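Local coordinates for putative methyltransferase (Emericella variicolor, PDB 7DMB), which probably transfers methyl groups from S-adenosyl-L-methionine, acting in trans with a polyketide synthase in calbistrin biosynthesis, at residues A[201-206]-A[231-236]; A[275-280]-A[301-306]; A[235-240]-A[259-264]. All coordinates share one frame; numbering follows the deposited sequence.

All three contacts belong to the Rossmann-like core of the methyltransferase, in or beside one mixed sheet. Contact 1 comes first along the chain and pairs neighbouring strands 200-205 and 229-236; contact 3 starts where contact 1 ends, sharing Thr235 and Asp236; contact 2 follows, beside strand 276-282. The centres of contacts 1 and 3 lie about 10 Å apart, those of 1 and 2 about 11 Å, those of 2 and 3 about 17 Å. Strand 200-205 sits between 229-236 and 276-282, so contact 1 adjoins both others. Contacts 1 and 3 line the S-adenosyl-L-homocysteine site at the C-terminal strand ends, whereas contact 2 lies farther from the ligand.

Contact 1 (A[201-206]-A[231-236]); sequences RILEIG and SYVFTD. With SAH (S-adenosyl-L-homocysteine), chain C.
Ile202 to Glu204 pair with Tyr232 to Phe234 in the first beta-alpha-beta unit of the Rossmann-like methyltransferase fold, where helix 211-220 connects two parallel strands. The strand axes approach to 4.6 Å and diverge by only 11°, and the backbone ladder is regular: Val233 N donates to Ile202 O at 2.8 Å. Near the strand ends Glu204 O is gripped twice, by Thr235 N and by Thr235 OG1 at 2.6 Å, the hydroxyl coming in tilted from the carbonyl plane.

On the face bearing Ile202, Glu204 and Tyr232, CG2 of Ile202 sits over one side of the Tyr232 ring, 4.2 Å from its centroid, a CH-pi contact. Glu204 extends fully from a chi1 of 175°, which carries OE1 to the edge of that ring, with the carboxylate turned 68° from the ring plane. Tyr232 OH donates to Glu204 OE1; the modelled 2.4 Å is very short and its exact value doubtful. Thr213 of the helix is a second partner of OE1. On the other face, Leu203 CD1 packs against Val233 CG1.

Beyond the paired residues the strands open onto the cofactor site. Gly206 O accepts from the amino N of S-adenosyl-L-homocysteine at 2.9 Å. As in related methyltransferases, an acidic residue near the C-terminal end of the second strand holds the ribose: Asp236 OD1 accepts from O2' at 2.7 Å and OD2 from O3' at 2.6 Å.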
loop_
_atom_site.group_PDB
_atom_site.type_symbol
_atom_site.label_atom_id
_atom_site.label_comp_id
_atom_site.label_asym_id
_atom_site.label_seq_id
_atom_site.Cartn_x
_atom_site.Cartn_y
_atom_site.Cartn_z
ATOM N N ARG A 201 -0.787 -14.441 -18.191
ATOM C CA ARG A 201 -1.418 -13.169 -18.529
ATOM C C ARG A 201 -1.681 -12.425 -17.218
ATOM O O ARG A 201 -2.475 -12.880 -16.389
ATOM C CB ARG A 201 -2.696 -13.411 -19.335
ATOM C CG ARG A 201 -2.433 -14.202 -20.635
ATOM C CD ARG A 201 -3.710 -14.751 -21.268
ATOM N NE ARG A 201 -4.442 -15.641 -20.362
ATOM C CZ ARG A 201 -5.704 -16.036 -20.548
ATOM N NH1 ARG A 201 -6.373 -15.626 -21.616
ATOM N NH2 ARG A 201 -6.305 -16.836 -19.666
ATOM N N ILE A 202 -0.972 -11.315 -17.009
ATOM C CA ILE A 202 -1.001 -10.570 -15.749
ATOM C C ILE A 202 -1.547 -9.176 -16.022
ATOM O O ILE A 202 -1.189 -8.546 -17.026
ATOM C CB ILE A 202 0.383 -10.436 -15.070
ATOM C CG1 ILE A 202 1.006 -11.780 -14.755
ATOM C CG2 ILE A 202 0.277 -9.648 -13.753
ATOM C CD1 ILE A 202 2.222 -12.053 -15.608
ATOM N N LEU A 203 -2.404 -8.694 -15.121
ATOM C CA LEU A 203 -2.852 -7.310 -15.125
ATOM C C LEU A 203 -2.632 -6.751 -13.729
ATOM O O LEU A 203 -3.015 -7.390 -12.743
ATOM C CB LEU A 203 -4.324 -7.195 -15.524
ATOM C CG LEU A 203 -4.879 -5.778 -15.734
ATOM C CD1 LEU A 203 -5.767 -5.721 -16.977
ATOM C CD2 LEU A 203 -5.639 -5.322 -14.512
ATOM N N GLU A 204 -2.016 -5.577 -13.625
ATOM C CA GLU A 204 -1.890 -4.920 -12.320
ATOM C C GLU A 204 -2.801 -3.691 -12.255
ATOM O O GLU A 204 -2.722 -2.802 -13.118
ATOM C CB GLU A 204 -0.441 -4.537 -12.015
ATOM C CG GLU A 204 -0.305 -3.741 -10.721
ATOM C CD GLU A 204 1.129 -3.505 -10.367
ATOM O OE1 GLU A 204 1.999 -3.934 -11.162
ATOM O OE2 GLU A 204 1.392 -2.893 -9.305
ATOM N N ILE A 205 -3.686 -3.670 -11.246
ATOM C CA ILE A 205 -4.544 -2.528 -10.942
ATOM C C ILE A 205 -3.717 -1.464 -10.230
ATOM O O ILE A 205 -2.877 -1.786 -9.383
ATOM C CB ILE A 205 -5.735 -2.948 -10.046
ATOM C CG1 ILE A 205 -6.478 -4.159 -10.612
ATOM C CG2 ILE A 205 -6.695 -1.763 -9.807
ATOM C CD1 ILE A 205 -7.237 -3.840 -11.843
ATOM N N GLY A 206 -3.983 -0.195 -10.543
ATOM C CA GLY A 206 -3.397 0.945 -9.849
ATOM C C GLY A 206 -1.912 0.830 -9.568
ATOM O O GLY A 206 -1.465 1.075 -8.449
ATOM N N SER A 231 2.310 -11.592 -21.214
ATOM C CA SER A 231 1.743 -10.260 -21.322
ATOM C C SER A 231 1.612 -9.695 -19.912
ATOM O O SER A 231 1.026 -10.345 -19.038
ATOM C CB SER A 231 0.378 -10.339 -22.026
ATOM O OG SER A 231 -0.240 -9.083 -22.168
ATOM N N TYR A 232 2.157 -8.502 -19.691
ATOM C CA TYR A 232 1.934 -7.756 -18.452
ATOM C C TYR A 232 1.170 -6.485 -18.795
ATOM O O TYR A 232 1.705 -5.604 -19.475
ATOM C CB TYR A 232 3.258 -7.430 -17.750
ATOM C CG TYR A 232 3.110 -7.020 -16.295
ATOM C CD1 TYR A 232 3.541 -7.859 -15.277
ATOM C CD2 TYR A 232 2.531 -5.798 -15.943
ATOM C CE1 TYR A 232 3.402 -7.508 -13.951
ATOM C CE2 TYR A 232 2.379 -5.439 -14.602
ATOM C CZ TYR A 232 2.825 -6.295 -13.611
ATOM O OH TYR A 232 2.697 -5.964 -12.276
ATOM N N VAL A 233 -0.072 -6.381 -18.327
ATOM C CA VAL A 233 -0.876 -5.174 -18.505
ATOM C C VAL A 233 -0.718 -4.320 -17.246
ATOM O O VAL A 233 -1.243 -4.643 -16.181
ATOM C CB VAL A 233 -2.341 -5.498 -18.804
ATOM C CG1 VAL A 233 -3.097 -4.222 -19.079
ATOM C CG2 VAL A 233 -2.450 -6.478 -20.006
ATOM N N PHE A 234 0.054 -3.244 -17.374
ATOM C CA PHE A 234 0.249 -2.237 -16.334
ATOM C C PHE A 234 -0.896 -1.234 -16.419
ATOM O O PHE A 234 -1.047 -0.556 -17.441
ATOM C CB PHE A 234 1.606 -1.562 -16.559
ATOM C CG PHE A 234 2.008 -0.525 -15.516
ATOM C CD1 PHE A 234 3.052 -0.783 -14.644
ATOM C CD2 PHE A 234 1.403 0.726 -15.466
ATOM C CE1 PHE A 234 3.457 0.169 -13.704
ATOM C CE2 PHE A 234 1.801 1.680 -14.539
ATOM C CZ PHE A 234 2.824 1.401 -13.651
ATOM N N THR A 235 -1.731 -1.159 -15.381
ATOM C CA THR A 235 -2.837 -0.209 -15.402
ATOM C C THR A 235 -2.839 0.654 -14.152
ATOM O O THR A 235 -2.281 0.303 -13.104
ATOM C CB THR A 235 -4.229 -0.879 -15.560
ATOM O OG1 THR A 235 -4.600 -1.585 -14.364
ATOM C CG2 THR A 235 -4.233 -1.830 -16.753
ATOM N N ASP A 236 -3.478 1.809 -14.307
ATOM C CA ASP A 236 -3.770 2.730 -13.224
ATOM C C ASP A 236 -5.037 3.457 -13.634
ATOM O O ASP A 236 -5.443 3.417 -14.800
ATOM C CB ASP A 236 -2.607 3.714 -12.961
ATOM C CG ASP A 236 -2.699 4.394 -11.586
ATOM O OD1 ASP A 236 -3.352 5.458 -11.487
ATOM O OD2 ASP A 236 -2.131 3.855 -10.609
HETATM N N SAH C . 0.631 0.628 -6.481
HETATM C CA SAH C . 1.045 1.982 -6.021
HETATM C CB SAH C . 0.888 2.143 -4.505
HETATM C CG SAH C . -0.530 2.468 -4.089
HETATM S SD SAH C . -1.081 4.138 -4.557
HETATM C C SAH C . 2.503 2.226 -6.420
HETATM O O SAH C . 2.774 3.362 -6.861
HETATM O OXT SAH C . 3.300 1.265 -6.302
HETATM C "C5'" SAH C . -2.718 3.781 -5.245
HETATM C "C4'" SAH C . -2.716 3.798 -6.758
HETATM O "O4'" SAH C . -3.999 3.323 -7.234
HETATM C "C3'" SAH C . -2.516 5.191 -7.363
HETATM O "O3'" SAH C . -1.539 5.121 -8.392
HETATM C "C2'" SAH C . -3.915 5.556 -7.872
HETATM O "O2'" SAH C . -3.933 6.407 -8.998
HETATM C "C1'" SAH C . -4.489 4.191 -8.226
HETATM N N9 SAH C . -5.947 4.157 -8.173
HETATM C C8 SAH C . -6.732 4.872 -7.304
HETATM N N7 SAH C . -8.013 4.655 -7.456
HETATM C C5 SAH C . -8.084 3.748 -8.502
HETATM C C6 SAH C . -9.176 3.128 -9.141
HETATM N N6 SAH C . -10.444 3.348 -8.809
HETATM N N1 SAH C . -8.900 2.268 -10.153
HETATM C C2 SAH C . -7.620 2.056 -10.481
HETATM N N3 SAH C . -6.517 2.577 -9.950
HETATM C C4 SAH C . -6.815 3.429 -8.953
HETATM O O HOH W 1 -1.599 -9.656 -19.497
HETATM O O HOH W 2 -6.006 0.372 -12.595
#

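Contact 2 (A[275-280]-A[301-306]); sequences AYDVVI and LLQPKG
Tyr276 and Leu302 meet in a single parallel bridge, their CA atoms 4.8 Å apart, before the chain turns at Asp277 on one side and at Pro304 and Lys305 on the other. Its firm bond runs from Gln303 N to Tyr276 O at 2.8 Å; the return bond, Tyr276 N to Leu301 O, is weak at 3.2 Å, with an N-H...O angle of 121°. Leu301 O also lies in the plane of the Tyr276 ring at its edge, and the Tyr276 and Leu301 side chains run alongside each other, with CE2 and CD2 in contact.

The bridge lies within a beta-alpha-beta crossover of the Rossmann-like sheet: strand 276-282 leads through helix 291-301 to its parallel neighbour 306-313, and a type I turn from Gln303 to Gly306 brings the chain into that strand. Beside the bridge, Leu302 CD2 packs against Val279 CG2 at 3.6 Å and also approaches Tyr276 O at 3.4 Å.

The side-chain polar link is made by Gln303, whose CG stands between the backbone N and the carbonyl carbon (chi1 67°); a bend at chi2 swings the amide so that NE2 donates to Asp277 OD1 at 3.1 Å, on the anti side of the carboxylate. The two planar groups stand 75° apart. Asp277 OD1 also forms a salt bridge with Arg201 NH2. The other end of the amide, Gln303 OE1, accepts from Lys305 N at 3.1 Å, the donor standing well above the carbonyl plane.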
loop_
_atom_site.group_PDB
_atom_site.type_symbol
_atom_site.label_atom_id
_atom_site.label_comp_id
_atom_site.label_asym_id
_atom_site.label_seq_id
_atom_site.Cartn_x
_atom_site.Cartn_y
_atom_site.Cartn_z
ATOM N N ALA A 275 -9.820 -12.842 -19.284
ATOM C CA ALA A 275 -8.642 -12.968 -20.126
ATOM C C ALA A 275 -7.334 -12.897 -19.343
ATOM O O ALA A 275 -6.269 -12.702 -19.945
ATOM C CB ALA A 275 -8.669 -11.888 -21.209
ATOM N N TYR A 276 -7.374 -13.079 -18.027
ATOM C CA TYR A 276 -6.181 -12.895 -17.216
ATOM C C TYR A 276 -6.090 -13.981 -16.161
ATOM O O TYR A 276 -7.097 -14.374 -15.556
ATOM C CB TYR A 276 -6.166 -11.499 -16.568
ATOM C CG TYR A 276 -6.079 -10.398 -17.610
ATOM C CD1 TYR A 276 -4.853 -10.037 -18.174
ATOM C CD2 TYR A 276 -7.222 -9.746 -18.055
ATOM C CE1 TYR A 276 -4.776 -9.026 -19.163
ATOM C CE2 TYR A 276 -7.155 -8.749 -19.026
ATOM C CZ TYR A 276 -5.932 -8.400 -19.580
ATOM O OH TYR A 276 -5.888 -7.403 -20.518
ATOM N N ASP A 277 -4.868 -14.451 -15.942
ATOM C CA ASP A 277 -4.610 -15.507 -14.979
ATOM C C ASP A 277 -4.365 -14.950 -13.588
ATOM O O ASP A 277 -4.761 -15.567 -12.596
ATOM C CB ASP A 277 -3.409 -16.330 -15.440
ATOM C CG ASP A 277 -3.561 -16.785 -16.863
ATOM O OD1 ASP A 277 -4.599 -17.432 -17.139
ATOM O OD2 ASP A 277 -2.687 -16.459 -17.707
ATOM N N VAL A 278 -3.701 -13.802 -13.496
ATOM C CA VAL A 278 -3.368 -13.189 -12.216
ATOM C C VAL A 278 -3.643 -11.697 -12.329
ATOM O O VAL A 278 -3.207 -11.046 -13.288
ATOM C CB VAL A 278 -1.900 -13.443 -11.799
ATOM C CG1 VAL A 278 -1.617 -12.843 -10.415
ATOM C CG2 VAL A 278 -1.587 -14.945 -11.787
ATOM N N VAL A 279 -4.379 -11.158 -11.363
ATOM C CA VAL A 279 -4.534 -9.714 -11.209
ATOM C C VAL A 279 -3.746 -9.304 -9.974
ATOM O O VAL A 279 -3.909 -9.906 -8.905
ATOM C CB VAL A 279 -6.015 -9.299 -11.090
ATOM C CG1 VAL A 279 -6.140 -7.862 -10.601
ATOM C CG2 VAL A 279 -6.727 -9.467 -12.429
ATOM N N ILE A 280 -2.876 -8.304 -10.129
ATOM C CA ILE A 280 -2.064 -7.771 -9.037
ATOM C C ILE A 280 -2.653 -6.434 -8.592
ATOM O O ILE A 280 -3.038 -5.606 -9.430
ATOM C CB ILE A 280 -0.589 -7.591 -9.457
ATOM C CG1 ILE A 280 -0.022 -8.846 -10.154
ATOM C CG2 ILE A 280 0.276 -7.158 -8.267
ATOM C CD1 ILE A 280 0.368 -9.919 -9.213
ATOM N N LEU A 301 -12.322 -9.805 -14.765
ATOM C CA LEU A 301 -11.096 -9.886 -15.555
ATOM C C LEU A 301 -10.448 -11.268 -15.514
ATOM O O LEU A 301 -9.702 -11.615 -16.443
ATOM C CB LEU A 301 -10.090 -8.829 -15.076
ATOM C CG LEU A 301 -10.435 -7.370 -15.385
ATOM C CD1 LEU A 301 -9.631 -6.408 -14.526
ATOM C CD2 LEU A 301 -10.206 -7.068 -16.873
ATOM N N LEU A 302 -10.713 -12.065 -14.479
ATOM C CA LEU A 302 -9.968 -13.303 -14.261
ATOM C C LEU A 302 -10.583 -14.502 -14.983
ATOM O O LEU A 302 -11.805 -14.634 -15.069
ATOM C CB LEU A 302 -9.889 -13.594 -12.764
ATOM C CG LEU A 302 -8.929 -12.646 -12.038
ATOM C CD1 LEU A 302 -9.137 -12.674 -10.515
ATOM C CD2 LEU A 302 -7.485 -13.017 -12.420
ATOM N N GLN A 303 -9.717 -15.384 -15.491
ATOM C CA GLN A 303 -10.147 -16.661 -16.039
ATOM C C GLN A 303 -10.700 -17.524 -14.895
ATOM O O GLN A 303 -10.510 -17.196 -13.727
ATOM C CB GLN A 303 -9.015 -17.353 -16.788
ATOM C CG GLN A 303 -7.859 -17.821 -15.931
ATOM C CD GLN A 303 -7.617 -19.309 -16.026
ATOM O OE1 GLN A 303 -8.556 -20.116 -16.079
ATOM N NE2 GLN A 303 -6.342 -19.693 -16.041
ATOM N N PRO A 304 -11.446 -18.596 -15.194
ATOM C CA PRO A 304 -12.158 -19.309 -14.104
ATOM C C PRO A 304 -11.239 -19.880 -13.036
ATOM O O PRO A 304 -11.678 -20.039 -11.892
ATOM C CB PRO A 304 -12.943 -20.414 -14.840
ATOM C CG PRO A 304 -12.409 -20.445 -16.251
ATOM C CD PRO A 304 -11.777 -19.124 -16.529
ATOM N N LYS A 305 -9.974 -20.154 -13.349
ATOM C CA LYS A 305 -8.995 -20.594 -12.359
ATOM C C LYS A 305 -8.040 -19.479 -11.931
ATOM O O LYS A 305 -7.025 -19.760 -11.293
ATOM C CB LYS A 305 -8.203 -21.791 -12.898
ATOM C CG LYS A 305 -9.060 -23.061 -13.084
ATOM C CD LYS A 305 -8.572 -23.937 -14.247
ATOM C CE LYS A 305 -7.938 -25.236 -13.752
ATOM N NZ LYS A 305 -6.948 -25.807 -14.729
ATOM N N GLY A 306 -8.351 -18.216 -12.249
ATOM C CA GLY A 306 -7.432 -17.127 -11.980
ATOM C C GLY A 306 -7.381 -16.707 -10.505
ATOM O O GLY A 306 -8.162 -17.153 -9.666
#

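Contact 3 (A[235-240]-A[259-264]); sequences TDISPL and ALDISK. With SAH (S-adenosyl-L-homocysteine), chain C.
Thr235 and Leu260 form the tight, buried end of this contact, with Thr235 CB 3.8 Å from Leu260 CB. Leu260 N donates to Asp236 O at 2.7 Å, from above the carbonyl plane. A water donates to both Thr235 OG1 and Leu260 O, bridging the two segments, while the same hydroxyl donates to Glu204 O.

By contrast, the exposed side is held loosely, Pro239 CG merely meeting Ala259 CB at 4.0 Å.

The adenine of S-adenosyl-L-homocysteine lies against the part formed by Ile237, Asp261 and Ile262. Ile237, with CG1 anti to the backbone N (chi1 -162°), runs alongside Asp261, Ile237 CD1 reaching Asp261 CG at 3.6 Å. Its CG2 and CD1 lie against one face of the adenine, while Ile262 CG2 approaches N1 from the other side of the ring plane. Asp261 OD2 accepts from N6 of S-adenosyl-L-homocysteine at 3.0 Å, and Ile262 N donates to N1 of its adenine at 3.1 Å. Each carboxylate also closes an Asx turn, which helps to fix its orientation: Asp236 OD1 accepts from Ser238 N and Asp261 OD2 from Ser263 N.

Leu260 packs on Leu203 and Ile205 of strand 200-205, and Ile262 fits between Ile205 and helix 291-301 at Thr294 and Val298.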
loop_
_atom_site.group_PDB
_atom_site.type_symbol
_atom_site.label_atom_id
_atom_site.label_comp_id
_atom_site.label_asym_id
_atom_site.label_seq_id
_atom_site.Cartn_x
_atom_site.Cartn_y
_atom_site.Cartn_z
ATOM N N THR A 235 -1.731 -1.159 -15.381
ATOM C CA THR A 235 -2.837 -0.209 -15.402
ATOM C C THR A 235 -2.839 0.654 -14.152
ATOM O O THR A 235 -2.281 0.303 -13.104
ATOM C CB THR A 235 -4.229 -0.879 -15.560
ATOM O OG1 THR A 235 -4.600 -1.585 -14.364
ATOM C CG2 THR A 235 -4.233 -1.830 -16.753
ATOM N N ASP A 236 -3.478 1.809 -14.307
ATOM C CA ASP A 236 -3.770 2.730 -13.224
ATOM C C ASP A 236 -5.037 3.457 -13.634
ATOM O O ASP A 236 -5.443 3.417 -14.800
ATOM C CB ASP A 236 -2.607 3.714 -12.961
ATOM C CG ASP A 236 -2.699 4.394 -11.586
ATOM O OD1 ASP A 236 -3.352 5.458 -11.487
ATOM O OD2 ASP A 236 -2.131 3.855 -10.609
ATOM N N ILE A 237 -5.684 4.098 -12.666
ATOM C CA ILE A 237 -6.781 4.974 -13.047
ATOM C C ILE A 237 -6.263 6.236 -13.723
ATOM O O ILE A 237 -6.998 6.885 -14.480
ATOM C CB ILE A 237 -7.637 5.333 -11.823
ATOM C CG1 ILE A 237 -9.006 5.863 -12.269
ATOM C CG2 ILE A 237 -6.894 6.326 -10.931
ATOM C CD1 ILE A 237 -9.987 6.132 -11.121
ATOM N N SER A 238 -5.009 6.599 -13.461
ATOM C CA SER A 238 -4.415 7.834 -13.952
ATOM C C SER A 238 -3.351 7.519 -14.991
ATOM O O SER A 238 -2.347 6.876 -14.655
ATOM C CB SER A 238 -3.804 8.625 -12.800
ATOM O OG SER A 238 -3.165 9.780 -13.298
ATOM N N PRO A 239 -3.518 7.945 -16.247
ATOM C CA PRO A 239 -2.457 7.740 -17.247
ATOM C C PRO A 239 -1.223 8.593 -17.014
ATOM O O PRO A 239 -0.233 8.408 -17.726
ATOM C CB PRO A 239 -3.145 8.115 -18.575
ATOM C CG PRO A 239 -4.637 8.142 -18.260
ATOM C CD PRO A 239 -4.714 8.580 -16.834
ATOM N N LEU A 240 -1.244 9.517 -16.050
ATOM C CA LEU A 240 -0.083 10.368 -15.823
ATOM C C LEU A 240 1.128 9.575 -15.345
ATOM O O LEU A 240 2.253 10.069 -15.438
ATOM C CB LEU A 240 -0.433 11.472 -14.823
ATOM C CG LEU A 240 -1.454 12.473 -15.378
ATOM C CD1 LEU A 240 -1.883 13.481 -14.310
ATOM C CD2 LEU A 240 -0.910 13.174 -16.633
ATOM N N ALA A 259 -5.140 2.718 -19.195
ATOM C CA ALA A 259 -5.885 3.233 -18.048
ATOM C C ALA A 259 -7.007 2.275 -17.661
ATOM O O ALA A 259 -7.564 1.565 -18.505
ATOM C CB ALA A 259 -6.464 4.616 -18.348
ATOM N N LEU A 260 -7.337 2.255 -16.366
ATOM C CA LEU A 260 -8.406 1.397 -15.864
ATOM C C LEU A 260 -8.860 1.878 -14.495
ATOM O O LEU A 260 -8.039 2.067 -13.583
ATOM C CB LEU A 260 -7.968 -0.061 -15.773
ATOM C CG LEU A 260 -8.982 -0.941 -15.041
ATOM C CD1 LEU A 260 -10.277 -1.013 -15.854
ATOM C CD2 LEU A 260 -8.443 -2.332 -14.805
ATOM N N ASP A 261 -10.173 2.070 -14.370
ATOM C CA ASP A 261 -10.849 2.393 -13.120
ATOM C C ASP A 261 -11.516 1.115 -12.629
ATOM O O ASP A 261 -12.551 0.709 -13.171
ATOM C CB ASP A 261 -11.877 3.498 -13.350
ATOM C CG ASP A 261 -12.620 3.908 -12.079
ATOM O OD1 ASP A 261 -13.334 4.929 -12.152
ATOM O OD2 ASP A 261 -12.526 3.211 -11.031
ATOM N N ILE A 262 -10.934 0.482 -11.602
ATOM C CA ILE A 262 -11.452 -0.808 -11.139
ATOM C C ILE A 262 -12.752 -0.676 -10.357
ATOM O O ILE A 262 -13.426 -1.694 -10.119
ATOM C CB ILE A 262 -10.371 -1.553 -10.329
ATOM C CG1 ILE A 262 -10.689 -3.054 -10.185
ATOM C CG2 ILE A 262 -10.160 -0.899 -8.961
ATOM C CD1 ILE A 262 -10.852 -3.821 -11.490
ATOM N N SER A 263 -13.157 0.542 -9.983
ATOM C CA SER A 263 -14.479 0.712 -9.378
ATOM C C SER A 263 -15.621 0.589 -10.385
ATOM O O SER A 263 -16.782 0.608 -9.968
ATOM C CB SER A 263 -14.592 2.063 -8.645
ATOM O OG SER A 263 -14.507 3.191 -9.513
ATOM N N LYS A 264 -15.326 0.455 -11.679
ATOM C CA LYS A 264 -16.332 0.399 -12.728
ATOM C C LYS A 264 -16.047 -0.783 -13.642
ATOM O O LYS A 264 -14.944 -1.333 -13.650
ATOM C CB LYS A 264 -16.366 1.687 -13.557
ATOM C CG LYS A 264 -16.797 2.898 -12.758
ATOM C CD LYS A 264 -16.570 4.177 -13.537
ATOM C CE LYS A 264 -16.683 5.373 -12.609
ATOM N NZ LYS A 264 -17.774 6.289 -12.996
HETATM N N SAH C . 0.631 0.628 -6.481
HETATM C CA SAH C . 1.045 1.982 -6.021
HETATM C CB SAH C . 0.888 2.143 -4.505
HETATM C CG SAH C . -0.530 2.468 -4.089
HETATM S SD SAH C . -1.081 4.138 -4.557
HETATM C C SAH C . 2.503 2.226 -6.420
HETATM O O SAH C . 2.774 3.362 -6.861
HETATM O OXT SAH C . 3.300 1.265 -6.302
HETATM C "C5'" SAH C . -2.718 3.781 -5.245
HETATM C "C4'" SAH C . -2.716 3.798 -6.758
HETATM O "O4'" SAH C . -3.999 3.323 -7.234
HETATM C "C3'" SAH C . -2.516 5.191 -7.363
HETATM O "O3'" SAH C . -1.539 5.121 -8.392
HETATM C "C2'" SAH C . -3.915 5.556 -7.872
HETATM O "O2'" SAH C . -3.933 6.407 -8.998
HETATM C "C1'" SAH C . -4.489 4.191 -8.226
HETATM N N9 SAH C . -5.947 4.157 -8.173
HETATM C C8 SAH C . -6.732 4.872 -7.304
HETATM N N7 SAH C . -8.013 4.655 -7.456
HETATM C C5 SAH C . -8.084 3.748 -8.502
HETATM C C6 SAH C . -9.176 3.128 -9.141
HETATM N N6 SAH C . -10.444 3.348 -8.809
HETATM N N1 SAH C . -8.900 2.268 -10.153
HETATM C C2 SAH C . -7.620 2.056 -10.481
HETATM N N3 SAH C . -6.517 2.577 -9.950
HETATM C C4 SAH C . -6.815 3.429 -8.953
HETATM O O HOH W 2 -6.006 0.372 -12.595
#